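Local coordinates for protein phosphoribosylaminoimidazole-succinocarboxamide synthase (Pyrococcus horikoshii, PDB 4O7S) that catalyses the ATP-dependent joining of L-aspartate to the carboxylate of 5-amino-1-(5-phosphoribosyl)imidazole-4-carboxylate, a step in de novo purine biosynthesis, at residues D84-E89 / F178-N183; V91-V96 / L171-L176. All blocks are in the same frame, centred on the assembly; numbering follows the deposited sequence.

Contact 1 (D84-E89 / F178-N183). With TYD (thymidine-5'-diphosphate), chain B.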
loop_
_atom_site.group_PDB
_atom_site.type_symbol
_atom_site.label_atom_id
_atom_site.label_comp_id
_atom_site.label_asym_id
_atom_site.label_seq_id
_atom_site.Cartn_x
_atom_site.Cartn_y
_atom_site.Cartn_z
ATOM N N ASP A 84 2.002 14.252 -20.144
ATOM C CA ASP A 84 0.920 14.177 -19.187
ATOM C C ASP A 84 1.430 13.316 -18.027
ATOM O O ASP A 84 1.527 12.104 -18.157
ATOM C CB ASP A 84 -0.288 13.516 -19.841
ATOM C CG ASP A 84 -1.484 13.504 -18.949
ATOM O OD1 ASP A 84 -1.392 14.043 -17.829
ATOM O OD2 ASP A 84 -2.520 12.965 -19.371
ATOM N N MET A 85 1.791 13.951 -16.921
ATOM C CA MET A 85 2.438 13.278 -15.806
ATOM C C MET A 85 1.455 12.452 -14.992
ATOM O O MET A 85 0.382 12.916 -14.660
ATOM C CB MET A 85 3.180 14.297 -14.921
ATOM C CG MET A 85 4.359 14.989 -15.622
ATOM S SD MET A 85 5.785 13.912 -15.968
ATOM C CE MET A 85 6.211 13.553 -14.250
ATOM N N TYR A 86 1.808 11.202 -14.707
ATOM C CA TYR A 86 1.031 10.403 -13.733
ATOM C C TYR A 86 1.345 10.953 -12.344
ATOM O O TYR A 86 2.495 11.314 -12.076
ATOM C CB TYR A 86 1.430 8.934 -13.783
ATOM C CG TYR A 86 1.042 8.214 -15.043
ATOM C CD1 TYR A 86 -0.272 7.808 -15.251
ATOM C CD2 TYR A 86 1.988 7.921 -16.029
ATOM C CE1 TYR A 86 -0.640 7.133 -16.398
ATOM C CE2 TYR A 86 1.623 7.241 -17.190
ATOM C CZ TYR A 86 0.304 6.843 -17.360
ATOM O OH TYR A 86 -0.102 6.154 -18.501
ATOM N N PRO A 87 0.344 11.024 -11.460
ATOM C CA PRO A 87 0.627 11.539 -10.114
ATOM C C PRO A 87 1.137 10.417 -9.197
ATOM O O PRO A 87 0.519 10.100 -8.155
ATOM C CB PRO A 87 -0.735 12.089 -9.665
ATOM C CG PRO A 87 -1.730 11.215 -10.368
ATOM C CD PRO A 87 -1.105 10.803 -11.681
ATOM N N LEU A 88 2.274 9.836 -9.584
ATOM C CA LEU A 88 2.859 8.707 -8.876
ATOM C C LEU A 88 4.330 8.926 -8.612
ATOM O O LEU A 88 5.030 9.592 -9.385
ATOM C CB LEU A 88 2.723 7.410 -9.691
ATOM C CG LEU A 88 1.306 6.885 -10.003
ATOM C CD1 LEU A 88 1.397 5.760 -11.032
ATOM C CD2 LEU A 88 0.598 6.410 -8.750
ATOM N N GLU A 89 4.787 8.370 -7.500
ATOM C CA GLU A 89 6.197 8.101 -7.311
ATOM C C GLU A 89 6.291 6.586 -7.210
ATOM O O GLU A 89 5.570 5.957 -6.428
ATOM C CB GLU A 89 6.721 8.804 -6.061
ATOM C CG GLU A 89 6.878 10.314 -6.239
ATOM C CD GLU A 89 6.759 11.059 -4.921
ATOM O OE1 GLU A 89 6.958 12.294 -4.902
ATOM O OE2 GLU A 89 6.429 10.416 -3.892
ATOM N N PHE A 178 6.824 9.082 -14.060
ATOM C CA PHE A 178 6.451 8.705 -15.406
ATOM C C PHE A 178 5.382 9.644 -15.914
ATOM O O PHE A 178 4.650 10.230 -15.131
ATOM C CB PHE A 178 5.843 7.291 -15.411
ATOM C CG PHE A 178 6.823 6.198 -15.128
ATOM C CD1 PHE A 178 7.551 5.616 -16.164
ATOM C CD2 PHE A 178 7.039 5.757 -13.818
ATOM C CE1 PHE A 178 8.464 4.593 -15.907
ATOM C CE2 PHE A 178 7.948 4.738 -13.563
ATOM C CZ PHE A 178 8.662 4.159 -14.599
ATOM N N GLY A 179 5.275 9.760 -17.232
ATOM C CA GLY A 179 4.165 10.471 -17.840
ATOM C C GLY A 179 3.822 9.848 -19.173
ATOM O O GLY A 179 4.538 8.978 -19.670
ATOM N N LYS A 180 2.740 10.321 -19.769
ATOM C CA LYS A 180 2.305 9.833 -21.067
ATOM C C LYS A 180 2.640 10.855 -22.166
ATOM O O LYS A 180 2.393 12.047 -21.993
ATOM C CB LYS A 180 0.799 9.562 -20.999
ATOM C CG LYS A 180 0.345 8.381 -21.824
ATOM C CD LYS A 180 -0.738 7.565 -21.116
ATOM C CE LYS A 180 -2.112 8.208 -21.185
ATOM N NZ LYS A 180 -3.164 7.214 -20.810
ATOM N N ASP A 181 3.230 10.393 -23.269
ATOM C CA ASP A 181 3.512 11.248 -24.434
ATOM C C ASP A 181 2.299 11.317 -25.374
ATOM O O ASP A 181 1.265 10.676 -25.112
ATOM C CB ASP A 181 4.788 10.795 -25.177
ATOM C CG ASP A 181 4.613 9.482 -25.935
ATOM O OD1 ASP A 181 3.470 9.058 -26.228
ATOM O OD2 ASP A 181 5.640 8.864 -26.266
ATOM N N LYS A 182 2.419 12.067 -26.468
ATOM C CA LYS A 182 1.264 12.320 -27.344
ATOM C C LYS A 182 0.777 11.057 -28.059
ATOM O O LYS A 182 -0.377 10.991 -28.469
ATOM C CB LYS A 182 1.543 13.475 -28.331
ATOM C CG LYS A 182 1.521 14.844 -27.653
ATOM C CD LYS A 182 1.993 15.968 -28.571
ATOM N N ASN A 183 1.650 10.057 -28.171
ATOM C CA ASN A 183 1.296 8.733 -28.700
ATOM C C ASN A 183 0.674 7.790 -27.670
ATOM O O ASN A 183 0.402 6.628 -27.979
ATOM C CB ASN A 183 2.529 8.059 -29.299
ATOM C CG ASN A 183 3.026 8.768 -30.541
ATOM O OD1 ASN A 183 2.254 9.407 -31.241
ATOM N ND2 ASN A 183 4.316 8.651 -30.820
HETATM P PA TYD B . 11.762 5.727 1.256
HETATM O O1A TYD B . 12.661 4.878 2.123
HETATM O O2A TYD B . 10.391 5.192 0.896
HETATM O O3A TYD B . 11.539 7.185 1.900
HETATM P PB TYD B . 12.600 8.106 2.689
HETATM O O1B TYD B . 13.398 7.198 3.585
HETATM O O2B TYD B . 13.461 8.726 1.613
HETATM O O3B TYD B . 11.675 9.074 3.379
HETATM O "O5'" TYD B . 12.539 6.073 -0.104
HETATM C "C5'" TYD B . 12.984 5.023 -0.962
HETATM C "C4'" TYD B . 13.789 5.581 -2.141
HETATM O "O4'" TYD B . 12.938 6.361 -2.976
HETATM C "C3'" TYD B . 14.955 6.485 -1.747
HETATM O "O3'" TYD B . 16.034 6.200 -2.634
HETATM C "C2'" TYD B . 14.503 7.900 -2.021
HETATM C "C1'" TYD B . 13.402 7.720 -3.054
HETATM N N1 TYD B . 12.271 8.638 -2.860
HETATM C C2 TYD B . 12.330 9.978 -3.347
HETATM O O2 TYD B . 13.357 10.391 -3.928
HETATM N N3 TYD B . 11.286 10.813 -3.182
HETATM C C4 TYD B . 10.160 10.399 -2.570
HETATM O O4 TYD B . 9.198 11.179 -2.430
HETATM C C5 TYD B . 10.065 8.999 -2.067
HETATM C C5M TYD B . 8.828 8.467 -1.385
HETATM C C6 TYD B . 11.163 8.173 -2.253
HETATM O O HOH W 1 4.714 9.477 -12.125
#
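Asp84 and Lys180 form an antiparallel hydrogen-bonded pair, Lys180 N giving to Asp84 O at 2.7 Å and Asp84 N to Lys180 O at 2.9 Å, while Met85 faces Gly179 in the adjoining non-hydrogen-bonded pair. This end of the strand 84-93/169-180 pair in the antiparallel sheet packs Tyr86 and Phe178 on helix 143-165 and strand 186-188. One step on, Tyr86 N reaches Phe178 O at 3.0 Å. Tyr86 and Lys180 carry much of the contact. With CG anti to its own carbonyl carbon (chi1 -68°), the Tyr86 ring lies along the 178-180 backbone: CD2 packs on Phe178 CB at 4.0 Å, and the Phe178 carbonyl oxygen sits at the ring edge. Lys180 bends at chi2 and chi3 so that its aliphatic part crosses the phenol end. Water 1 accepts from Phe178 N at 2.9 Å and lies 2.9 Å from Tyr86 O and 2.8 Å from Leu88 O, beside the Pro87 inverse gamma turn. Tyr86 OH and Lys180 NZ both turn to Glu145 OE2, by a hydrogen bond and a salt bridge respectively; that one oxygen fixes where phenol end and lysine tip lie, and the water may link the strands further.

Contact 2 (V91-V96 / L171-L176). With TYD (thymidine-5'-diphosphate), chain B.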
loop_
_atom_site.group_PDB
_atom_site.type_symbol
_atom_site.label_atom_id
_atom_site.label_comp_id
_atom_site.label_asym_id
_atom_site.label_seq_id
_atom_site.Cartn_x
_atom_site.Cartn_y
_atom_site.Cartn_z
ATOM N N VAL A 91 8.548 3.387 -6.498
ATOM C CA VAL A 91 9.760 3.065 -5.750
ATOM C C VAL A 91 10.124 1.573 -5.933
ATOM O O VAL A 91 9.287 0.688 -5.728
ATOM C CB VAL A 91 9.617 3.437 -4.252
ATOM C CG1 VAL A 91 10.844 3.004 -3.458
ATOM C CG2 VAL A 91 9.371 4.939 -4.078
ATOM N N VAL A 92 11.362 1.321 -6.349
ATOM C CA VAL A 92 11.892 -0.042 -6.492
ATOM C C VAL A 92 12.939 -0.270 -5.389
ATOM O O VAL A 92 13.784 0.582 -5.168
ATOM C CB VAL A 92 12.512 -0.260 -7.894
ATOM C CG1 VAL A 92 12.989 -1.702 -8.070
ATOM C CG2 VAL A 92 11.508 0.104 -8.977
ATOM N N ARG A 93 12.856 -1.405 -4.694
ATOM C CA ARG A 93 13.713 -1.672 -3.539
ATOM C C ARG A 93 14.399 -3.044 -3.667
ATOM O O ARG A 93 13.732 -4.070 -3.911
ATOM C CB ARG A 93 12.897 -1.553 -2.236
ATOM C CG ARG A 93 11.786 -0.491 -2.284
ATOM C CD ARG A 93 11.091 -0.273 -0.945
ATOM N NE ARG A 93 11.942 0.494 -0.048
ATOM C CZ ARG A 93 11.658 1.690 0.457
ATOM N NH1 ARG A 93 12.547 2.273 1.248
ATOM N NH2 ARG A 93 10.502 2.302 0.187
ATOM N N ASN A 94 15.734 -3.058 -3.548
ATOM C CA ASN A 94 16.532 -4.305 -3.597
ATOM C C ASN A 94 17.045 -4.721 -2.219
ATOM O O ASN A 94 17.212 -5.924 -1.939
ATOM C CB ASN A 94 17.735 -4.168 -4.536
ATOM C CG ASN A 94 17.337 -3.773 -5.940
ATOM O OD1 ASN A 94 16.575 -4.482 -6.593
ATOM N ND2 ASN A 94 17.840 -2.630 -6.412
ATOM N N VAL A 95 17.323 -3.708 -1.389
ATOM C CA VAL A 95 17.881 -3.869 -0.061
ATOM C C VAL A 95 17.011 -3.043 0.900
ATOM O O VAL A 95 16.583 -1.940 0.556
ATOM C CB VAL A 95 19.349 -3.373 -0.043
ATOM C CG1 VAL A 95 19.922 -3.359 1.380
ATOM C CG2 VAL A 95 20.218 -4.247 -0.955
ATOM N N VAL A 96 16.706 -3.598 2.071
ATOM C CA VAL A 96 15.855 -2.934 3.068
ATOM C C VAL A 96 16.547 -1.661 3.593
ATOM O O VAL A 96 17.716 -1.692 4.022
ATOM C CB VAL A 96 15.474 -3.893 4.222
ATOM C CG1 VAL A 96 14.767 -3.146 5.339
ATOM C CG2 VAL A 96 14.585 -5.019 3.692
ATOM N N LEU A 171 22.928 -0.589 -5.644
ATOM C CA LEU A 171 21.664 0.137 -5.785
ATOM C C LEU A 171 20.676 -0.420 -4.768
ATOM O O LEU A 171 20.127 -1.511 -4.940
ATOM C CB LEU A 171 21.129 0.026 -7.211
ATOM C CG LEU A 171 19.812 0.744 -7.555
ATOM C CD1 LEU A 171 19.920 2.254 -7.379
ATOM C CD2 LEU A 171 19.413 0.389 -8.978
ATOM N N VAL A 172 20.474 0.328 -3.689
ATOM C CA VAL A 172 19.666 -0.136 -2.566
ATOM C C VAL A 172 18.165 -0.013 -2.889
ATOM O O VAL A 172 17.406 -0.967 -2.716
ATOM C CB VAL A 172 20.028 0.666 -1.307
ATOM C CG1 VAL A 172 18.977 0.507 -0.207
ATOM C CG2 VAL A 172 21.420 0.266 -0.836
ATOM N N ASP A 173 17.769 1.173 -3.353
ATOM C CA ASP A 173 16.407 1.459 -3.805
ATOM C C ASP A 173 16.468 2.749 -4.607
ATOM O O ASP A 173 17.525 3.408 -4.628
ATOM C CB ASP A 173 15.423 1.576 -2.616
ATOM C CG ASP A 173 15.837 2.635 -1.600
ATOM O OD1 ASP A 173 16.407 3.655 -2.006
ATOM O OD2 ASP A 173 15.595 2.448 -0.390
ATOM N N PHE A 174 15.360 3.113 -5.258
ATOM C CA PHE A 174 15.272 4.391 -5.986
ATOM C C PHE A 174 13.827 4.712 -6.320
ATOM O O PHE A 174 12.959 3.847 -6.249
ATOM C CB PHE A 174 16.089 4.350 -7.286
ATOM C CG PHE A 174 15.676 3.249 -8.246
ATOM C CD1 PHE A 174 14.836 3.523 -9.322
ATOM C CD2 PHE A 174 16.152 1.950 -8.089
ATOM C CE1 PHE A 174 14.464 2.531 -10.221
ATOM C CE2 PHE A 174 15.782 0.942 -8.987
ATOM C CZ PHE A 174 14.927 1.234 -10.055
ATOM N N LYS A 175 13.580 5.952 -6.721
ATOM C CA LYS A 175 12.237 6.375 -7.077
ATOM C C LYS A 175 12.224 6.890 -8.521
ATOM O O LYS A 175 13.118 7.625 -8.946
ATOM C CB LYS A 175 11.748 7.473 -6.136
ATOM C CG LYS A 175 10.410 8.090 -6.548
ATOM C CD LYS A 175 10.429 9.603 -6.409
ATOM C CE LYS A 175 10.812 10.229 -7.721
ATOM N NZ LYS A 175 11.220 11.646 -7.604
ATOM N N LEU A 176 11.180 6.520 -9.244
ATOM C CA LEU A 176 10.937 7.025 -10.580
ATOM C C LEU A 176 9.586 7.728 -10.685
ATOM O O LEU A 176 8.650 7.485 -9.882
ATOM C CB LEU A 176 10.938 5.867 -11.583
ATOM C CG LEU A 176 12.187 4.993 -11.665
ATOM C CD1 LEU A 176 11.900 3.830 -12.602
ATOM C CD2 LEU A 176 13.383 5.819 -12.116
HETATM P PA TYD B . 11.762 5.727 1.256
HETATM O O1A TYD B . 12.661 4.878 2.123
HETATM O O2A TYD B . 10.391 5.192 0.896
HETATM O O3A TYD B . 11.539 7.185 1.900
HETATM P PB TYD B . 12.600 8.106 2.689
HETATM O O1B TYD B . 13.398 7.198 3.585
HETATM O O2B TYD B . 13.461 8.726 1.613
HETATM O O3B TYD B . 11.675 9.074 3.379
HETATM O "O5'" TYD B . 12.539 6.073 -0.104
HETATM C "C5'" TYD B . 12.984 5.023 -0.962
HETATM C "C4'" TYD B . 13.789 5.581 -2.141
HETATM O "O4'" TYD B . 12.938 6.361 -2.976
HETATM C "C3'" TYD B . 14.955 6.485 -1.747
HETATM O "O3'" TYD B . 16.034 6.200 -2.634
HETATM C "C2'" TYD B . 14.503 7.900 -2.021
HETATM C "C1'" TYD B . 13.402 7.720 -3.054
HETATM N N1 TYD B . 12.271 8.638 -2.860
HETATM C C2 TYD B . 12.330 9.978 -3.347
HETATM O O2 TYD B . 13.357 10.391 -3.928
HETATM N N3 TYD B . 11.286 10.813 -3.182
HETATM C C4 TYD B . 10.160 10.399 -2.570
HETATM O O4 TYD B . 9.198 11.179 -2.430
HETATM C C5 TYD B . 10.065 8.999 -2.067
HETATM C C5M TYD B . 8.828 8.467 -1.385
HETATM C C6 TYD B . 11.163 8.173 -2.253
HETATM O O HOH W 2 14.640 -0.007 0.381
#
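Arg93 and Asp173 lie side by side on the nucleotide-facing side of an antiparallel strand pair, their guanidinium and carboxylate planes turned 85° apart. Arg93 NH1 and Asp173 OD2 are 3.5 Å apart, a salt bridge of charges alone, because the oxygen stands well out of the guanidinium plane. In the conformer given, two N-H donors grip the alpha-phosphate of thymidine-5'-diphosphate, NH1 at 2.8 Å from O1A and NH2 at 3.0 Å from O2A; NH1 also bonds to the thymidine-5'-phosphate modelled here. NE gives to water 2, which also lies 2.7 Å from Asp173 OD2. Arg198 and Glu118 add salt bridges to Asp173 and Arg93 respectively. Asp173 OD1 comes 2.6 Å from the deoxyribose O3' of the diphosphate. Lys175 crosses Val91 at about a right angle, its CB 3.5 Å from C1' of that ligand. This face lines the nucleotide pocket, consistent with the enzyme's ATP-binding role.

On the reverse face, Phe174 CG sits between its backbone N and carbonyl carbon (chi1 58°), which lays the ring beside Val92, whose CB makes a CH-pi contact over the ring face. At the corner, Asn94 ND2 donates to Leu171 O from above the carbonyl plane, and Val172 O accepts from both Asn94 N and Val95 N. Helix 143-165 packs against Val92 and Phe174, strand 111-121 pairs with 91-93, and strand 197-201 meets Leu171, Val172 and Phe174.

From the N terminus, the chain runs through strand 84-93, entering contact 1 and then contact 2. It continues through strand 111-121 and helices 133-138 and 143-165 before returning along strand 169-180, where it meets contact 2 first. Segment 171-176 thus closes the inner loop, with 74 residues between its segments, and 178-183 closes the outer one around it. The two contacts are nested along one antiparallel strand pair, their centres about 21 Å apart, and they touch where Glu89 CG packs 3.6 Å from Lys175 CD. Contact 1 joins the outer ends of the strands; contact 2 joins their buried ends beside the nucleotide.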